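Local coordinates for protein S-adenosylmethionine:tRNA ribosyltransferase-isomerase (Thermotoga maritima, PDB 1VKY) that probably transfers and isomerises the ribose moiety of S-adenosylmethionine onto the 7-aminomethyl-7-deazaguanine base of tRNA, giving epoxyqueuosine on the route to queuosine, at residues V69-K74 against A207-H212; V259-V264 against L299-H304; N254-V259 against F293-A298; I270-E275 against P289-K294; E100-C105 against T137-F142. All coordinates share one frame; numbering follows the deposited sequence.

Contact 1. Residues V69-K74 against A207-H212; sequences VLNVSK and AEVVLH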
# COMPACT_ATOMS: atom_id res chain seq x y z
N VAL B 69 23.74 -0.55 -1.84
CA VAL B 69 23.46 -1.03 -0.48
C VAL B 69 22.00 -0.96 -0.19
O VAL B 69 21.38 0.12 -0.21
CB VAL B 69 24.23 -0.22 0.61
CG1 VAL B 69 24.09 -0.90 2.00
CG2 VAL B 69 25.68 -0.11 0.26
N LEU B 70 21.43 -2.12 0.10
CA LEU B 70 20.00 -2.23 0.34
C LEU B 70 19.72 -2.54 1.77
O LEU B 70 20.46 -3.26 2.41
CB LEU B 70 19.41 -3.39 -0.48
CG LEU B 70 19.58 -3.25 -2.00
CD1 LEU B 70 19.64 -4.63 -2.63
CD2 LEU B 70 18.46 -2.50 -2.55
N ASN B 71 18.60 -2.05 2.26
CA ASN B 71 18.17 -2.37 3.58
C ASN B 71 17.13 -3.47 3.55
O ASN B 71 16.23 -3.45 2.71
CB ASN B 71 17.51 -1.14 4.23
CG ASN B 71 17.11 -1.40 5.70
OD1 ASN B 71 17.95 -1.55 6.55
ND2 ASN B 71 15.80 -1.47 5.97
N VAL B 72 17.22 -4.37 4.51
CA VAL B 72 16.24 -5.44 4.69
C VAL B 72 15.68 -5.31 6.09
O VAL B 72 16.45 -5.35 7.05
CB VAL B 72 16.94 -6.81 4.57
CG1 VAL B 72 16.03 -7.94 5.07
CG2 VAL B 72 17.37 -7.04 3.15
N SER B 73 14.38 -5.13 6.20
CA SER B 73 13.74 -5.03 7.51
C SER B 73 13.25 -6.42 7.97
O SER B 73 12.61 -7.13 7.21
CB SER B 73 12.63 -4.00 7.46
OG SER B 73 13.19 -2.69 7.48
N LYS B 74 13.61 -6.82 9.18
CA LYS B 74 13.30 -8.16 9.72
C LYS B 74 12.67 -7.99 11.10
O LYS B 74 13.21 -7.26 11.91
CB LYS B 74 14.57 -8.98 9.92
CG LYS B 74 15.32 -9.33 8.65
CD LYS B 74 16.52 -10.25 8.93
CE LYS B 74 17.05 -10.88 7.62
NZ LYS B 74 18.41 -11.46 7.70
N ALA B 207 25.29 -5.08 -1.42
CA ALA B 207 25.44 -5.42 -0.02
C ALA B 207 24.17 -5.06 0.68
O ALA B 207 23.32 -4.34 0.14
CB ALA B 207 26.61 -4.69 0.60
N GLU B 208 24.02 -5.59 1.89
CA GLU B 208 22.84 -5.29 2.67
C GLU B 208 23.10 -4.78 4.09
O GLU B 208 24.07 -5.15 4.78
CB GLU B 208 21.85 -6.48 2.65
CG GLU B 208 22.08 -7.59 3.62
CD GLU B 208 20.94 -8.63 3.60
OE1 GLU B 208 20.33 -8.86 2.49
OE2 GLU B 208 20.67 -9.21 4.69
N VAL B 209 22.20 -3.90 4.53
CA VAL B 209 22.14 -3.57 5.93
C VAL B 209 20.79 -4.07 6.38
O VAL B 209 19.88 -4.24 5.58
CB VAL B 209 22.35 -2.05 6.23
CG1 VAL B 209 23.77 -1.66 5.87
CG2 VAL B 209 21.34 -1.20 5.53
N VAL B 210 20.65 -4.26 7.68
CA VAL B 210 19.43 -4.84 8.24
C VAL B 210 18.86 -3.93 9.32
O VAL B 210 19.60 -3.21 10.04
CB VAL B 210 19.74 -6.26 8.82
CG1 VAL B 210 18.46 -6.97 9.25
CG2 VAL B 210 20.47 -7.13 7.80
N LEU B 211 17.54 -3.89 9.38
CA LEU B 211 16.84 -3.19 10.42
C LEU B 211 16.01 -4.24 11.17
O LEU B 211 15.10 -4.84 10.61
CB LEU B 211 15.96 -2.10 9.84
CG LEU B 211 15.41 -1.15 10.91
CD1 LEU B 211 16.51 -0.36 11.63
CD2 LEU B 211 14.37 -0.22 10.32
N HIS B 212 16.36 -4.49 12.41
CA HIS B 212 15.67 -5.50 13.20
C HIS B 212 14.60 -4.79 14.01
O HIS B 212 14.91 -3.95 14.83
CB HIS B 212 16.65 -6.16 14.13
CG HIS B 212 17.74 -6.89 13.43
ND1 HIS B 212 17.58 -8.18 12.98
CD2 HIS B 212 19.00 -6.53 13.10
CE1 HIS B 212 18.71 -8.59 12.40
NE2 HIS B 212 19.59 -7.60 12.46
O HOH W 1 19.67 -0.53 8.64
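Two adjacent parallel strands inside the large mixed sheet meet here, with Leu70 level with Glu208 and Val72 with Val210. Their backbones are tied by five hydrogen bonds: Leu70 N to Ala207 O, Val72 N to Val209 O and Lys74 N to Leu211 O, each 2.9 Å, with Leu70 O and Val72 O receiving Val209 N and Leu211 N. On the face carrying Asn71, Val69 CG1 meets Val209 CG1 at 4.0 Å, the two valines crossing at about a right angle. Asn71 holds CG anti to its own N (chi1 -176°), which brings OD1 to within 3.6 Å of Val209 CG2. A water donates to Asn71 OD1 (2.9 Å) and, more weakly, to Val210 O, bridging the strands. On the other face Val72 CG2 rests 3.5 Å from Glu208 OE1. The outstretched Lys74 lays CD against Val210 CG1 (3.8 Å), but its NZ stays 4.4 Å from Glu208 OE2, beyond a salt bridge. Val210 CG1 also lies over one face of the His212 ring, whose NE2 is bonded to Gln237 of strand 234-238. Thr262 and Thr263 pack on Asn71, giving a parallel strand pair with helix 261-270 against one face, as in alpha/beta folds.

Contact 2. Residues V259-V264 against L299-H304; sequences VGTTTV and LVTNFH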
# COMPACT_ATOMS: atom_id res chain seq x y z
N VAL B 259 20.41 2.63 -1.13
CA VAL B 259 19.05 2.47 -1.63
C VAL B 259 18.10 2.65 -0.46
O VAL B 259 18.01 1.77 0.41
CB VAL B 259 18.84 1.10 -2.29
CG1 VAL B 259 17.38 0.98 -2.76
CG2 VAL B 259 19.82 0.93 -3.44
N GLY B 260 17.48 3.83 -0.41
CA GLY B 260 16.53 4.19 0.65
C GLY B 260 17.13 4.97 1.80
O GLY B 260 18.30 4.82 2.10
N THR B 261 16.33 5.83 2.42
CA THR B 261 16.74 6.71 3.52
C THR B 261 17.10 5.95 4.78
O THR B 261 17.97 6.40 5.57
CB THR B 261 15.63 7.71 3.87
OG1 THR B 261 14.41 7.01 4.13
CG2 THR B 261 15.31 8.62 2.70
N THR B 262 16.49 4.78 4.97
CA THR B 262 16.92 3.92 6.12
C THR B 262 18.38 3.52 5.97
O THR B 262 19.17 3.62 6.92
CB THR B 262 16.05 2.68 6.23
OG1 THR B 262 14.71 3.09 6.50
CG2 THR B 262 16.45 1.83 7.46
N THR B 263 18.77 3.04 4.80
CA THR B 263 20.17 2.74 4.54
C THR B 263 21.08 3.94 4.83
O THR B 263 22.14 3.80 5.45
CB THR B 263 20.33 2.32 3.08
OG1 THR B 263 19.59 1.11 2.83
CG2 THR B 263 21.78 1.95 2.79
N VAL B 264 20.68 5.12 4.36
CA VAL B 264 21.48 6.35 4.62
C VAL B 264 21.69 6.59 6.08
O VAL B 264 22.80 6.85 6.49
CB VAL B 264 20.80 7.59 4.02
CG1 VAL B 264 21.53 8.87 4.43
CG2 VAL B 264 20.74 7.47 2.52
N LEU B 299 22.31 8.24 -3.97
CA LEU B 299 21.12 7.85 -3.19
C LEU B 299 19.95 7.55 -4.13
O LEU B 299 19.65 8.38 -4.97
CB LEU B 299 20.74 8.98 -2.21
CG LEU B 299 19.37 8.84 -1.46
CD1 LEU B 299 19.38 7.56 -0.67
CD2 LEU B 299 19.09 9.94 -0.55
N VAL B 300 19.35 6.35 -4.00
CA VAL B 300 18.03 6.05 -4.63
C VAL B 300 16.94 6.09 -3.54
O VAL B 300 17.05 5.44 -2.48
CB VAL B 300 18.01 4.66 -5.26
CG1 VAL B 300 16.69 4.36 -5.92
CG2 VAL B 300 19.16 4.48 -6.23
N THR B 301 15.89 6.83 -3.82
CA THR B 301 14.84 7.05 -2.85
C THR B 301 13.51 7.43 -3.52
O THR B 301 13.46 7.81 -4.67
CB THR B 301 15.29 8.13 -1.87
OG1 THR B 301 14.33 8.27 -0.81
CG2 THR B 301 15.35 9.49 -2.55
N ASN B 302 12.42 7.33 -2.75
CA ASN B 302 11.09 7.74 -3.25
C ASN B 302 10.92 9.23 -3.18
O ASN B 302 11.81 9.95 -2.73
CB ASN B 302 9.98 7.01 -2.46
CG ASN B 302 9.99 5.48 -2.67
OD1 ASN B 302 10.42 4.97 -3.71
ND2 ASN B 302 9.52 4.75 -1.66
N PHE B 303 9.78 9.69 -3.70
CA PHE B 303 9.33 11.07 -3.54
C PHE B 303 8.57 11.21 -2.23
O PHE B 303 7.57 10.53 -2.02
CB PHE B 303 8.48 11.48 -4.73
CG PHE B 303 9.28 11.82 -5.93
CD1 PHE B 303 9.63 10.87 -6.82
CD2 PHE B 303 9.71 13.11 -6.13
CE1 PHE B 303 10.38 11.20 -7.95
CE2 PHE B 303 10.47 13.46 -7.21
CZ PHE B 303 10.80 12.50 -8.14
N HIS B 304 9.05 12.09 -1.35
CA HIS B 304 8.53 12.16 0.01
C HIS B 304 7.51 13.27 0.14
O HIS B 304 7.41 14.11 -0.71
CB HIS B 304 9.69 12.32 0.99
CG HIS B 304 10.77 11.28 0.80
ND1 HIS B 304 10.56 9.95 1.07
CD2 HIS B 304 12.02 11.37 0.29
CE1 HIS B 304 11.65 9.26 0.77
NE2 HIS B 304 12.55 10.10 0.29
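Leu299 pushes CD1 against Val264 CG2 at 3.5 Å, tighter than a usual carbon-carbon contact, the two side chains meeting at about a right angle. The same CD1 lies 4.0 Å from Gly260 O, the N-cap carbonyl. Thr261 places its methyl CG2 3.7 Å from Thr301 OG1 and 4.0 Å from His304 NE2, approaching the imidazole obliquely. Within its own segment the ring is held by a hydrogen bond: His304 NE2 donates to Thr301 OG1 at 2.8 Å, with the hydroxyl oxygen in the ring plane, while Asn302 O lies over one ring face. The backbone link is a short one, Gly260 N to Val300 O at 2.7 Å, continuing the parallel pairing of Val259 with Val300. Here strand 256-259 ends and helix 261-270 begins, with Gly260 as N-cap. Its positive phi of 95° turns the chain, in a conformation where a CB would press on Val259 O. Thr263 OG1 reaches back to Val259 O (3.0 Å), approaching from above the carbonyl plane. Such a strand-to-helix turn at the C-terminal end of parallel strands is where alpha/beta proteins commonly form their pockets. Thr261 OG1, Thr301 OG1 and Asn302 N hydrogen-bond an unidentified ligand, probably from the crystallisation liquor. Leu310 of helix 309-318 touches both Thr261 and His304.

Contact 3. Residues N254-V259 against F293-A298; sequences NRIVAV and FKLVDA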
# COMPACT_ATOMS: atom_id res chain seq x y z
N ASN B 254 35.33 3.62 -6.19
CA ASN B 254 33.93 3.55 -6.74
C ASN B 254 32.90 4.16 -5.78
O ASN B 254 33.26 4.57 -4.68
CB ASN B 254 33.52 2.11 -7.03
CG ASN B 254 34.26 1.53 -8.21
OD1 ASN B 254 35.01 0.59 -8.05
ND2 ASN B 254 34.03 2.06 -9.38
N ARG B 255 31.63 4.17 -6.18
CA ARG B 255 30.59 4.79 -5.36
C ARG B 255 29.82 3.82 -4.48
O ARG B 255 29.46 2.72 -4.93
CB ARG B 255 29.62 5.52 -6.24
CG ARG B 255 30.21 6.82 -6.77
CD ARG B 255 29.40 7.43 -7.82
NE ARG B 255 29.16 6.46 -8.89
CZ ARG B 255 28.62 6.77 -10.05
NH1 ARG B 255 28.28 8.03 -10.28
NH2 ARG B 255 28.42 5.83 -10.97
N ILE B 256 29.55 4.25 -3.26
CA ILE B 256 28.56 3.65 -2.37
C ILE B 256 27.20 4.33 -2.62
O ILE B 256 27.01 5.54 -2.39
CB ILE B 256 28.99 3.77 -0.91
CG1 ILE B 256 30.30 3.01 -0.68
CG2 ILE B 256 27.89 3.25 0.05
CD1 ILE B 256 30.98 3.46 0.57
N VAL B 257 26.29 3.55 -3.18
CA VAL B 257 25.00 4.00 -3.55
C VAL B 257 24.02 3.43 -2.55
O VAL B 257 23.73 2.23 -2.56
CB VAL B 257 24.63 3.56 -5.01
CG1 VAL B 257 23.30 4.19 -5.45
CG2 VAL B 257 25.75 3.94 -6.02
N ALA B 258 23.45 4.29 -1.71
CA ALA B 258 22.46 3.84 -0.75
C ALA B 258 21.12 3.72 -1.42
O ALA B 258 20.73 4.59 -2.18
CB ALA B 258 22.37 4.77 0.43
N VAL B 259 20.41 2.63 -1.13
CA VAL B 259 19.05 2.47 -1.63
C VAL B 259 18.10 2.65 -0.46
O VAL B 259 18.01 1.77 0.41
CB VAL B 259 18.84 1.10 -2.29
CG1 VAL B 259 17.38 0.98 -2.76
CG2 VAL B 259 19.82 0.93 -3.44
N PHE B 293 27.86 13.94 4.04
CA PHE B 293 27.67 12.50 3.91
C PHE B 293 29.05 11.85 3.81
O PHE B 293 29.78 12.06 2.86
CB PHE B 293 26.73 12.20 2.76
CG PHE B 293 25.34 12.64 3.06
CD1 PHE B 293 24.97 13.99 2.92
CD2 PHE B 293 24.42 11.75 3.58
CE1 PHE B 293 23.69 14.44 3.29
CE2 PHE B 293 23.17 12.16 3.95
CZ PHE B 293 22.78 13.52 3.82
N LYS B 294 29.42 11.11 4.85
CA LYS B 294 30.73 10.49 4.93
C LYS B 294 30.83 9.15 4.22
O LYS B 294 31.92 8.70 3.84
CB LYS B 294 31.10 10.30 6.39
CG LYS B 294 31.30 11.64 7.09
CD LYS B 294 31.62 11.46 8.60
CE LYS B 294 32.06 12.80 9.24
NZ LYS B 294 32.67 13.82 8.29
N LEU B 295 29.73 8.45 4.08
CA LEU B 295 29.79 7.12 3.45
C LEU B 295 28.95 7.04 2.18
O LEU B 295 29.30 6.34 1.22
CB LEU B 295 29.36 6.01 4.42
CG LEU B 295 30.41 5.26 5.20
CD1 LEU B 295 29.80 4.16 5.99
CD2 LEU B 295 31.58 4.72 4.33
N VAL B 296 27.90 7.81 2.10
CA VAL B 296 26.98 7.67 0.96
C VAL B 296 27.37 8.60 -0.20
O VAL B 296 27.35 9.82 -0.04
CB VAL B 296 25.58 7.97 1.43
CG1 VAL B 296 24.56 7.85 0.24
CG2 VAL B 296 25.18 7.07 2.57
N ASP B 297 27.70 8.02 -1.37
CA ASP B 297 28.09 8.83 -2.55
C ASP B 297 26.95 9.15 -3.50
O ASP B 297 27.03 10.10 -4.30
CB ASP B 297 29.19 8.12 -3.35
CG ASP B 297 30.38 7.76 -2.48
OD1 ASP B 297 30.87 8.64 -1.75
OD2 ASP B 297 30.85 6.61 -2.42
N ALA B 298 25.90 8.36 -3.43
CA ALA B 298 24.71 8.50 -4.26
C ALA B 298 23.53 7.88 -3.56
O ALA B 298 23.69 7.08 -2.66
CB ALA B 298 24.93 7.88 -5.61
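Asp297 grips the start of strand 256-259: its OD2 accepts Ile256 N at 2.8 Å in an almost straight bond (173°), met on the anti side of the carboxylate. Ile256 answers with its carbonyl, which is shared by two successive N-H groups, Asp297 N at 2.8 Å and Ala298 N at 3.2 Å. Beyond it regular pairing sets in, and Ala258 N donates to Ala298 O (3.0 Å). Apolar contacts flank these bonds. Ile256 wraps CB, CG2 and CD1 round Leu295 O, CB at 3.4 Å, while its CD1 touches Leu295 CD2. Ala298 CB sits 4.0 Å from both Val257 CG1 and Val257 CG2, and on the other face Ala258 CB meets Val296 CG1 at 3.8 Å. Asp297 CB lies 3.8 Å from Arg255 CG, but the arginine then bends away at chi3 (-54°) to a salt bridge with Asp66. In the next shell Arg250 of helix 240-252 forms a salt bridge with Asp297 OD2 and hydrogen-bonds Lys294 O, probably steadying the carboxylate as an anion. Glu268 of helix 261-270 accepts from the backbone N of Lys294, Leu295 and Val296, holding the loop in place. From there the loop runs into strand 298-302, which lies parallel beside strand 256-259 in the large mixed sheet of an alpha/beta fold.

Contact 4. Residues I270-E275 against P289-K294; sequences IARLPE and PPFEFK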
# COMPACT_ATOMS: atom_id res chain seq x y z
N ILE B 270 27.09 4.79 11.39
CA ILE B 270 28.35 4.04 11.63
C ILE B 270 29.59 4.79 11.17
O ILE B 270 30.68 4.55 11.70
CB ILE B 270 28.35 2.58 11.02
CG1 ILE B 270 28.43 2.62 9.49
CG2 ILE B 270 27.16 1.82 11.51
CD1 ILE B 270 28.79 1.35 8.87
N ALA B 271 29.43 5.67 10.19
CA ALA B 271 30.53 6.53 9.74
C ALA B 271 31.03 7.42 10.88
O ALA B 271 32.13 7.93 10.81
CB ALA B 271 30.09 7.43 8.58
N ARG B 272 30.19 7.67 11.90
CA ARG B 272 30.54 8.57 12.98
C ARG B 272 30.92 7.80 14.25
O ARG B 272 31.02 8.40 15.31
CB ARG B 272 29.39 9.53 13.26
CG ARG B 272 29.21 10.55 12.11
CD ARG B 272 27.94 11.27 12.10
NE ARG B 272 27.99 12.36 11.11
CZ ARG B 272 27.92 12.23 9.80
NH1 ARG B 272 27.79 11.03 9.23
NH2 ARG B 272 28.01 13.29 9.01
N LEU B 273 31.14 6.49 14.15
CA LEU B 273 31.51 5.70 15.30
C LEU B 273 32.91 5.22 15.11
O LEU B 273 33.43 5.24 14.00
CB LEU B 273 30.62 4.47 15.42
CG LEU B 273 29.15 4.71 15.74
CD1 LEU B 273 28.37 3.41 15.57
CD2 LEU B 273 29.00 5.28 17.13
N PRO B 274 33.55 4.77 16.18
CA PRO B 274 34.88 4.21 15.99
C PRO B 274 34.80 3.00 15.05
O PRO B 274 33.77 2.36 14.96
CB PRO B 274 35.32 3.78 17.40
CG PRO B 274 34.24 4.12 18.35
CD PRO B 274 33.08 4.72 17.58
N GLU B 275 35.89 2.70 14.38
CA GLU B 275 35.94 1.64 13.41
C GLU B 275 35.73 0.28 14.06
O GLU B 275 36.36 -0.01 15.04
CB GLU B 275 37.29 1.72 12.75
CG GLU B 275 37.55 0.67 11.69
CD GLU B 275 38.76 1.02 10.83
OE1 GLU B 275 38.77 2.15 10.26
OE2 GLU B 275 39.69 0.18 10.72
N PRO B 289 19.60 19.74 6.55
CA PRO B 289 20.63 20.51 5.80
C PRO B 289 21.22 21.63 6.66
O PRO B 289 20.50 22.20 7.43
CB PRO B 289 19.85 21.13 4.65
CG PRO B 289 18.48 20.64 4.74
CD PRO B 289 18.26 20.07 6.09
N PRO B 290 22.51 21.96 6.55
CA PRO B 290 23.47 21.27 5.73
C PRO B 290 24.05 20.01 6.42
O PRO B 290 24.23 19.99 7.63
CB PRO B 290 24.56 22.34 5.54
CG PRO B 290 24.56 23.02 6.82
CD PRO B 290 23.12 23.12 7.24
N PHE B 291 24.33 18.97 5.65
CA PHE B 291 24.88 17.73 6.25
C PHE B 291 25.95 17.16 5.34
O PHE B 291 25.76 17.12 4.12
CB PHE B 291 23.75 16.70 6.44
CG PHE B 291 24.12 15.53 7.34
CD1 PHE B 291 23.87 15.57 8.70
CD2 PHE B 291 24.68 14.37 6.81
CE1 PHE B 291 24.21 14.49 9.51
CE2 PHE B 291 24.98 13.27 7.63
CZ PHE B 291 24.72 13.33 8.96
N GLU B 292 27.05 16.68 5.92
CA GLU B 292 28.14 16.05 5.19
C GLU B 292 28.00 14.52 5.22
O GLU B 292 28.06 13.90 6.29
CB GLU B 292 29.48 16.40 5.83
CG GLU B 292 30.71 15.88 5.09
CD GLU B 292 30.91 16.54 3.71
OE1 GLU B 292 30.40 17.67 3.46
OE2 GLU B 292 31.60 15.92 2.87
N PHE B 293 27.86 13.94 4.04
CA PHE B 293 27.67 12.50 3.91
C PHE B 293 29.05 11.85 3.81
O PHE B 293 29.78 12.06 2.86
CB PHE B 293 26.73 12.20 2.76
CG PHE B 293 25.34 12.64 3.06
CD1 PHE B 293 24.97 13.99 2.92
CD2 PHE B 293 24.42 11.75 3.58
CE1 PHE B 293 23.69 14.44 3.29
CE2 PHE B 293 23.17 12.16 3.95
CZ PHE B 293 22.78 13.52 3.82
N LYS B 294 29.42 11.11 4.85
CA LYS B 294 30.73 10.49 4.93
C LYS B 294 30.83 9.15 4.22
O LYS B 294 31.92 8.70 3.84
CB LYS B 294 31.10 10.30 6.39
CG LYS B 294 31.30 11.64 7.09
CD LYS B 294 31.62 11.46 8.60
CE LYS B 294 32.06 12.80 9.24
NZ LYS B 294 32.67 13.82 8.29
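Arg272 has its guanidinium sandwiched between Phe291 and Lys294, with Phe291 CZ over one face and Lys294 CD over the opposite one. The arginine runs extended from CG to NE and then turns at chi4 (75°), which sets the flat group to reach three partners. Phe291 has CG opposite its backbone N (chi1 -166°), which carries the ring to the guanidinium. Phe291 CZ comes within 3.3 Å of Arg272 NH2, near the rim of the group, and the ring and guanidinium planes are 29° apart. Lys294 crosses at about a right angle, its CD 3.9 Å from Arg272 NH1. In the guanidinium plane NH2 of Arg272 donates to Glu292 O at 2.8 Å, which fixes the rotation of the group. Lys294 NZ lies 4.7 Å from Arg272 NH2, like charges close but not touching. Nearer the backbone, Ala271 CB abuts Lys294 CB at 3.7 Å. Phe291 is itself supported from within its segment: its CD2 stands 3.6 Å above the centre of the Phe293 ring. This surface contact joins the loop leaving helix 261-270 to the loop leading toward strand 298-302; Glu268 of that helix forms a salt bridge with Arg272 NH1, and Ala316 of helix 309-318 touches both phenylalanines.

Contact 5. Residues E100-C105 against T137-F142; sequences EGIWKC and TRILKF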
# COMPACT_ATOMS: atom_id res chain seq x y z
N GLU B 100 21.04 -23.74 13.33
CA GLU B 100 19.89 -24.16 14.13
C GLU B 100 20.26 -24.10 15.60
O GLU B 100 21.22 -24.71 16.03
CB GLU B 100 19.52 -25.61 13.77
CG GLU B 100 18.38 -26.22 14.60
CD GLU B 100 17.00 -25.66 14.27
OE1 GLU B 100 16.79 -25.09 13.19
OE2 GLU B 100 16.08 -25.81 15.11
N GLY B 101 19.51 -23.33 16.37
CA GLY B 101 19.76 -23.24 17.81
C GLY B 101 21.00 -22.46 18.26
O GLY B 101 21.32 -22.50 19.44
N ILE B 102 21.70 -21.78 17.34
CA ILE B 102 22.81 -20.87 17.66
C ILE B 102 22.53 -19.51 16.98
O ILE B 102 22.48 -19.39 15.74
CB ILE B 102 24.22 -21.46 17.23
CG1 ILE B 102 24.43 -22.85 17.81
CG2 ILE B 102 25.34 -20.53 17.69
CD1 ILE B 102 25.78 -23.45 17.50
N TRP B 103 22.34 -18.50 17.83
CA TRP B 103 21.93 -17.17 17.42
C TRP B 103 22.79 -16.07 18.02
O TRP B 103 23.14 -16.14 19.20
CB TRP B 103 20.49 -16.94 17.89
CG TRP B 103 19.48 -17.74 17.16
CD1 TRP B 103 19.21 -19.08 17.31
CD2 TRP B 103 18.59 -17.26 16.17
NE1 TRP B 103 18.21 -19.46 16.46
CE2 TRP B 103 17.82 -18.36 15.73
CE3 TRP B 103 18.37 -16.02 15.58
CZ2 TRP B 103 16.83 -18.24 14.76
CZ3 TRP B 103 17.39 -15.90 14.63
CH2 TRP B 103 16.63 -17.01 14.23
N LYS B 104 23.08 -15.04 17.21
CA LYS B 104 23.56 -13.78 17.72
C LYS B 104 22.37 -13.08 18.29
O LYS B 104 21.35 -12.95 17.62
CB LYS B 104 24.15 -12.90 16.62
CG LYS B 104 25.47 -13.38 16.12
CD LYS B 104 25.91 -12.65 14.86
CE LYS B 104 26.12 -11.17 15.09
NZ LYS B 104 27.42 -10.94 15.70
N CYS B 105 22.52 -12.62 19.52
CA CYS B 105 21.42 -12.06 20.30
C CYS B 105 21.84 -10.76 20.93
O CYS B 105 23.00 -10.53 21.25
CB CYS B 105 21.02 -13.02 21.42
SG CYS B 105 20.38 -14.60 20.81
N THR B 137 26.84 -8.09 20.49
CA THR B 137 25.88 -9.15 20.67
C THR B 137 26.54 -10.26 21.44
O THR B 137 27.74 -10.18 21.76
CB THR B 137 25.40 -9.65 19.31
OG1 THR B 137 26.54 -10.01 18.52
CG2 THR B 137 24.71 -8.49 18.49
N ARG B 138 25.74 -11.26 21.78
CA ARG B 138 26.15 -12.47 22.46
C ARG B 138 25.78 -13.61 21.54
O ARG B 138 24.68 -13.62 20.99
CB ARG B 138 25.40 -12.61 23.77
CG ARG B 138 26.12 -12.07 25.00
CD ARG B 138 26.88 -10.85 24.73
NE ARG B 138 27.41 -10.19 25.91
CZ ARG B 138 27.87 -8.96 25.85
NH1 ARG B 138 27.89 -8.31 24.69
NH2 ARG B 138 28.33 -8.36 26.93
N ILE B 139 26.69 -14.55 21.35
CA ILE B 139 26.37 -15.74 20.61
C ILE B 139 25.88 -16.74 21.62
O ILE B 139 26.60 -17.11 22.53
CB ILE B 139 27.59 -16.26 19.82
CG1 ILE B 139 27.96 -15.27 18.70
CG2 ILE B 139 27.26 -17.57 19.20
CD1 ILE B 139 28.68 -14.07 19.15
N LEU B 140 24.65 -17.18 21.45
CA LEU B 140 24.02 -18.08 22.39
C LEU B 140 23.69 -19.40 21.72
O LEU B 140 23.12 -19.43 20.64
CB LEU B 140 22.72 -17.47 22.90
CG LEU B 140 22.69 -16.61 24.17
CD1 LEU B 140 23.91 -15.84 24.49
CD2 LEU B 140 21.54 -15.69 24.06
N LYS B 141 24.06 -20.49 22.38
CA LYS B 141 23.65 -21.84 21.97
C LYS B 141 22.51 -22.29 22.89
O LYS B 141 22.69 -22.40 24.10
CB LYS B 141 24.83 -22.82 22.03
CG LYS B 141 24.48 -24.24 21.63
CD LYS B 141 25.72 -25.18 21.52
CE LYS B 141 26.18 -25.76 22.85
NZ LYS B 141 25.32 -26.83 23.41
N PHE B 142 21.34 -22.53 22.30
CA PHE B 142 20.15 -22.96 23.05
C PHE B 142 20.21 -24.45 23.35
O PHE B 142 20.85 -25.20 22.62
CB PHE B 142 18.89 -22.57 22.30
CG PHE B 142 18.64 -21.10 22.33
CD1 PHE B 142 19.19 -20.27 21.38
CD2 PHE B 142 17.95 -20.53 23.39
CE1 PHE B 142 18.99 -18.92 21.44
CE2 PHE B 142 17.73 -19.16 23.44
CZ PHE B 142 18.25 -18.37 22.48
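Lys104 bends at its last two torsions (chi3 63°, chi4 80°), bringing NZ round to Thr137 OG1 at 3.1 Å, a hydrogen bond. Thr137 sets OG1 between its own N and carbonyl carbon (chi1 54°), where the oxygen can meet the lysine. Asp135 completes the group, its OD2 in a salt bridge with Lys104 NZ and its OD1 hydrogen-bonded to Thr137 OG1, so one carboxylate ties both residues together. Lys104 CG also runs alongside Ile139 CG1, the two side chains pointing the same way. On this face Ile102 CG2 packs on Ile139 CG2 at 3.8 Å, and Ile102 CG1 lies by Lys141 CG. The opposite face is carried by Trp103, Cys105, Arg138 and Leu140. Cys105 SG lies 3.6 Å from Leu140 CD2, and Trp103 CD1 comes obliquely to within 4.1 Å of Phe142 CE1. Trp103 NE1 is bonded to Asp147, and the side chain of Arg138 leads off to Val113 O. The backbones are joined antiparallel: Trp103 pairs with Leu140 through two bonds, Leu140 N to Trp103 O (2.9 Å) and Trp103 N to Leu140 O, and Cys105 with Arg138 likewise. Just before the strand Gly101 O accepts Phe142 N (2.9 Å) and lies at the edge of the Phe142 ring. Strands 102-108 and 138-143 are neighbours in the sheet although strands 118-120 and 125-132 come between them in sequence, a pairing inside the second, six-stranded antiparallel sheet, set apart from the larger alpha/beta part.

In the fold
Contacts 2 and 5 are buried, 1 and 3 partly buried, and 4 lies at the surface. Contacts 1, 2 and 3 belong to the same mixed sheet: strand 256-259 lies between strands 67-75 and 298-302, and contacts 2 and 3 share Val259. Contact 1 is chiefly regular parallel pairing, contact 2 adds a helix start and polar atoms that bond an unidentified molecule, and contact 3 relies on an aspartate and a shared carbonyl. Contact 4, which shares Phe293 and Lys294 with contact 3, works through one layered arginine. Contact 5 holds a separate antiparallel sheet, its centre about 32 Å from the centres of contacts 2 and 3; along the chain it is nested inside the loop closed by contact 1.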